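Local coordinates for CRISPR-associated protein CasA/Cse1 (Thermus thermophilus, PDB 4AN8), which is a subunit of the Cascade ribonucleoprotein complex and probably helps it target invading nucleic acids with CRISPR RNA in bacterial adaptive immunity, at residues Glu338-Ser350 / Leu356-Gly368. Residues are numbered along the deposited sequence; the frame is centred on the assembly and turned at random.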
# COMPACT_ATOMS: atom_id res chain seq x y z
N GLU A 338 -25.42 3.49 -7.49
CA GLU A 338 -24.20 2.85 -8.00
C GLU A 338 -23.17 3.84 -8.53
O GLU A 338 -23.47 4.67 -9.38
CB GLU A 338 -24.55 1.82 -9.08
CG GLU A 338 -25.35 0.63 -8.58
CD GLU A 338 -26.81 0.68 -9.01
OE1 GLU A 338 -27.17 1.57 -9.81
OE2 GLU A 338 -27.59 -0.17 -8.55
N GLY A 339 -21.95 3.74 -8.00
CA GLY A 339 -20.83 4.54 -8.49
C GLY A 339 -19.67 3.68 -8.97
O GLY A 339 -19.69 2.45 -8.85
N ARG A 340 -18.66 4.34 -9.53
CA ARG A 340 -17.47 3.66 -10.04
C ARG A 340 -16.38 3.52 -8.96
O ARG A 340 -15.75 4.50 -8.55
CB ARG A 340 -16.96 4.38 -11.28
CG ARG A 340 -18.09 4.76 -12.23
CD ARG A 340 -17.60 5.19 -13.61
NE ARG A 340 -18.73 5.43 -14.50
CZ ARG A 340 -18.62 5.65 -15.81
NH1 ARG A 340 -17.43 5.67 -16.38
NH2 ARG A 340 -19.71 5.86 -16.54
N ILE A 341 -16.17 2.30 -8.50
CA ILE A 341 -15.28 2.06 -7.37
C ILE A 341 -14.10 1.13 -7.74
O ILE A 341 -14.32 0.04 -8.25
CB ILE A 341 -16.09 1.52 -6.18
CG1 ILE A 341 -17.06 2.62 -5.70
CG2 ILE A 341 -15.18 1.05 -5.03
CD1 ILE A 341 -18.15 2.13 -4.73
N THR A 342 -12.86 1.58 -7.50
CA THR A 342 -11.71 0.72 -7.79
C THR A 342 -10.90 0.37 -6.55
O THR A 342 -11.19 0.86 -5.45
CB THR A 342 -10.76 1.32 -8.84
OG1 THR A 342 -10.03 2.39 -8.26
CG2 THR A 342 -11.50 1.81 -10.04
N LEU A 343 -9.89 -0.46 -6.71
CA LEU A 343 -9.00 -0.80 -5.61
C LEU A 343 -7.57 -0.43 -5.95
O LEU A 343 -7.00 -0.94 -6.93
CB LEU A 343 -9.07 -2.29 -5.30
CG LEU A 343 -8.18 -2.91 -4.22
CD1 LEU A 343 -8.52 -2.37 -2.81
CD2 LEU A 343 -8.30 -4.44 -4.27
N ARG A 344 -6.97 0.46 -5.15
CA ARG A 344 -5.54 0.72 -5.30
C ARG A 344 -4.73 -0.05 -4.27
O ARG A 344 -5.11 -0.12 -3.10
CB ARG A 344 -5.26 2.20 -5.20
CG ARG A 344 -5.98 2.99 -6.23
CD ARG A 344 -5.42 4.36 -6.30
NE ARG A 344 -5.78 4.99 -7.57
CZ ARG A 344 -5.06 5.95 -8.12
NH1 ARG A 344 -3.95 6.38 -7.52
NH2 ARG A 344 -5.44 6.48 -9.28
N VAL A 345 -3.64 -0.65 -4.70
CA VAL A 345 -2.71 -1.25 -3.76
C VAL A 345 -1.43 -0.42 -3.76
O VAL A 345 -0.86 -0.15 -4.82
CB VAL A 345 -2.39 -2.71 -4.09
CG1 VAL A 345 -1.43 -3.28 -3.03
CG2 VAL A 345 -3.69 -3.54 -4.15
N LEU A 346 -1.01 0.01 -2.58
CA LEU A 346 0.17 0.86 -2.40
C LEU A 346 1.13 0.24 -1.39
O LEU A 346 0.70 -0.29 -0.37
CB LEU A 346 -0.25 2.24 -1.89
CG LEU A 346 -1.41 2.93 -2.61
CD1 LEU A 346 -1.85 4.20 -1.86
CD2 LEU A 346 -1.05 3.23 -4.06
N GLY A 347 2.42 0.31 -1.66
CA GLY A 347 3.42 -0.22 -0.74
C GLY A 347 4.84 -0.29 -1.31
O GLY A 347 5.08 0.14 -2.44
N GLN A 348 5.77 -0.82 -0.52
CA GLN A 348 7.16 -0.94 -0.93
C GLN A 348 7.45 -2.40 -1.16
O GLN A 348 6.92 -3.24 -0.45
CB GLN A 348 8.12 -0.50 0.19
CG GLN A 348 7.73 0.67 0.93
CD GLN A 348 8.81 1.18 1.85
OE1 GLN A 348 9.50 2.13 1.52
NE2 GLN A 348 8.92 0.58 3.04
N VAL A 349 8.34 -2.69 -2.10
CA VAL A 349 8.93 -4.01 -2.16
C VAL A 349 10.21 -3.91 -1.35
O VAL A 349 11.07 -3.06 -1.64
CB VAL A 349 9.30 -4.42 -3.59
CG1 VAL A 349 9.77 -5.89 -3.60
CG2 VAL A 349 8.11 -4.22 -4.50
N SER A 350 10.35 -4.73 -0.33
CA SER A 350 11.49 -4.51 0.54
C SER A 350 12.25 -5.78 0.82
O SER A 350 11.80 -6.88 0.53
CB SER A 350 11.08 -3.84 1.85
OG SER A 350 10.42 -4.75 2.70
N LEU A 356 13.53 -2.14 -2.34
CA LEU A 356 13.84 -2.46 -3.73
C LEU A 356 13.02 -1.68 -4.74
O LEU A 356 13.43 -1.49 -5.89
CB LEU A 356 13.64 -3.96 -4.01
CG LEU A 356 14.45 -4.94 -3.17
CD1 LEU A 356 14.12 -6.35 -3.57
CD2 LEU A 356 15.95 -4.66 -3.30
N ASP A 357 11.83 -1.27 -4.33
CA ASP A 357 10.88 -0.72 -5.28
C ASP A 357 9.65 -0.19 -4.55
O ASP A 357 9.37 -0.56 -3.41
CB ASP A 357 10.46 -1.80 -6.29
CG ASP A 357 9.84 -1.22 -7.57
OD1 ASP A 357 10.13 -0.06 -7.93
OD2 ASP A 357 9.05 -1.95 -8.22
N ILE A 358 8.92 0.67 -5.24
CA ILE A 358 7.73 1.29 -4.71
C ILE A 358 6.65 1.15 -5.79
O ILE A 358 6.90 1.44 -6.95
CB ILE A 358 8.05 2.73 -4.32
CG1 ILE A 358 8.75 2.71 -2.96
CG2 ILE A 358 6.86 3.58 -4.25
CD1 ILE A 358 9.62 3.88 -2.75
N ARG A 359 5.48 0.65 -5.41
CA ARG A 359 4.50 0.27 -6.41
C ARG A 359 3.09 0.74 -6.10
O ARG A 359 2.67 0.75 -4.94
CB ARG A 359 4.50 -1.25 -6.61
CG ARG A 359 5.43 -1.69 -7.73
CD ARG A 359 5.83 -3.15 -7.63
NE ARG A 359 4.70 -4.08 -7.62
CZ ARG A 359 4.83 -5.38 -7.37
NH1 ARG A 359 6.05 -5.88 -7.14
NH2 ARG A 359 3.77 -6.18 -7.35
N ARG A 360 2.38 1.12 -7.17
CA ARG A 360 0.96 1.43 -7.16
C ARG A 360 0.24 0.45 -8.08
O ARG A 360 0.50 0.41 -9.28
CB ARG A 360 0.73 2.87 -7.62
CG ARG A 360 -0.73 3.23 -7.96
CD ARG A 360 -1.04 4.74 -7.74
NE ARG A 360 0.09 5.58 -8.11
CZ ARG A 360 0.57 6.59 -7.39
NH1 ARG A 360 0.05 6.93 -6.23
NH2 ARG A 360 1.61 7.26 -7.84
N GLU A 361 -0.65 -0.36 -7.53
CA GLU A 361 -1.45 -1.23 -8.39
C GLU A 361 -2.94 -0.89 -8.36
O GLU A 361 -3.47 -0.51 -7.33
CB GLU A 361 -1.19 -2.70 -8.09
CG GLU A 361 -0.17 -3.26 -9.04
CD GLU A 361 0.63 -4.37 -8.43
OE1 GLU A 361 0.03 -5.27 -7.81
OE2 GLU A 361 1.88 -4.32 -8.59
N VAL A 362 -3.60 -1.00 -9.50
CA VAL A 362 -4.99 -0.65 -9.60
C VAL A 362 -5.79 -1.88 -10.07
O VAL A 362 -5.40 -2.56 -11.02
CB VAL A 362 -5.20 0.54 -10.56
CG1 VAL A 362 -6.64 1.00 -10.53
CG2 VAL A 362 -4.28 1.68 -10.19
N TYR A 363 -6.88 -2.17 -9.37
CA TYR A 363 -7.73 -3.30 -9.74
C TYR A 363 -9.17 -2.85 -9.71
O TYR A 363 -9.51 -1.91 -9.00
CB TYR A 363 -7.56 -4.46 -8.76
CG TYR A 363 -6.16 -5.01 -8.73
CD1 TYR A 363 -5.74 -5.91 -9.70
CD2 TYR A 363 -5.26 -4.62 -7.76
CE1 TYR A 363 -4.47 -6.40 -9.71
CE2 TYR A 363 -3.96 -5.11 -7.76
CZ TYR A 363 -3.57 -6.00 -8.73
OH TYR A 363 -2.29 -6.51 -8.75
N PRO A 364 -10.03 -3.52 -10.49
CA PRO A 364 -11.45 -3.27 -10.25
C PRO A 364 -11.80 -3.73 -8.85
O PRO A 364 -11.04 -4.49 -8.24
CB PRO A 364 -12.16 -4.13 -11.31
CG PRO A 364 -11.12 -5.02 -11.88
CD PRO A 364 -9.78 -4.38 -11.65
N LEU A 365 -12.91 -3.24 -8.32
CA LEU A 365 -13.44 -3.70 -7.05
C LEU A 365 -14.84 -4.24 -7.31
O LEU A 365 -15.82 -3.50 -7.25
CB LEU A 365 -13.47 -2.57 -6.03
CG LEU A 365 -13.37 -3.03 -4.59
CD1 LEU A 365 -12.98 -1.89 -3.68
CD2 LEU A 365 -14.70 -3.64 -4.14
N PRO A 366 -14.93 -5.53 -7.63
CA PRO A 366 -16.16 -6.19 -8.09
C PRO A 366 -17.25 -6.13 -7.03
O PRO A 366 -16.95 -6.32 -5.86
CB PRO A 366 -15.72 -7.64 -8.31
CG PRO A 366 -14.18 -7.57 -8.40
CD PRO A 366 -13.80 -6.46 -7.47
N SER A 367 -18.50 -5.89 -7.42
CA SER A 367 -19.57 -5.66 -6.44
C SER A 367 -19.80 -6.82 -5.46
O SER A 367 -20.07 -6.58 -4.28
CB SER A 367 -20.87 -5.29 -7.16
OG SER A 367 -21.17 -6.22 -8.18
N GLY A 368 -19.71 -8.05 -5.94
CA GLY A 368 -20.01 -9.19 -5.09
C GLY A 368 -18.78 -9.97 -4.67
O GLY A 368 -18.85 -11.18 -4.43
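Val345 and Tyr363 meet on one face of an antiparallel beta hairpin, where CG2 of the valine lies 3.9 Å from CE2 at the edge of the tyrosine ring, near its plane. With CG1 of Val345 anti to the backbone N (chi1 -179°), CG2 lies beside that N and meets the ring edge. Farther along, the side chain of Val349 lies across that of Arg359, with CG2 3.7 Å from NH1. Between them, Glu361 gathers this face: its OE2 is gripped side-on by NE and NH2 of Arg359, nearly in the guanidinium plane, while its OE1 takes the Tyr363 OH from above the carboxylate plane at 2.8 Å. A bend at chi3 (57°) folds Arg359 back to this salt bridge, and its NH1 goes on to Ser298 O.

On the other face Arg344 and Arg360 run side by side, NH1 of Arg344 3.3 Å from CD of Arg360, and both reach Glu53, whose carboxylate probably offsets their like charges. Leu346 CD2 packs along the Arg360 stem.

Backbone hydrogen bonds pair Leu343 with Tyr363 and Val345 with Glu361 in both directions; at Gly347 the bond from Arg359 N to Gly347 O is sound and the return bond from Gly347 N weak. Near the turn a classic beta bulge sets two residues, Leu356 and Asp357, against the single Val349, whose O accepts Leu356 N at 2.7 Å. At the opposite end Leu365 CD1 meets Ile341 CG2 at 3.9 Å.

Strand 342-351 is the middle of a three-stranded antiparallel sheet, bonded on its other side to strand 191-195; helix 50-67 covers the Leu346 and Ile358 face, and helix 320-333 touches Ile341 and Leu365.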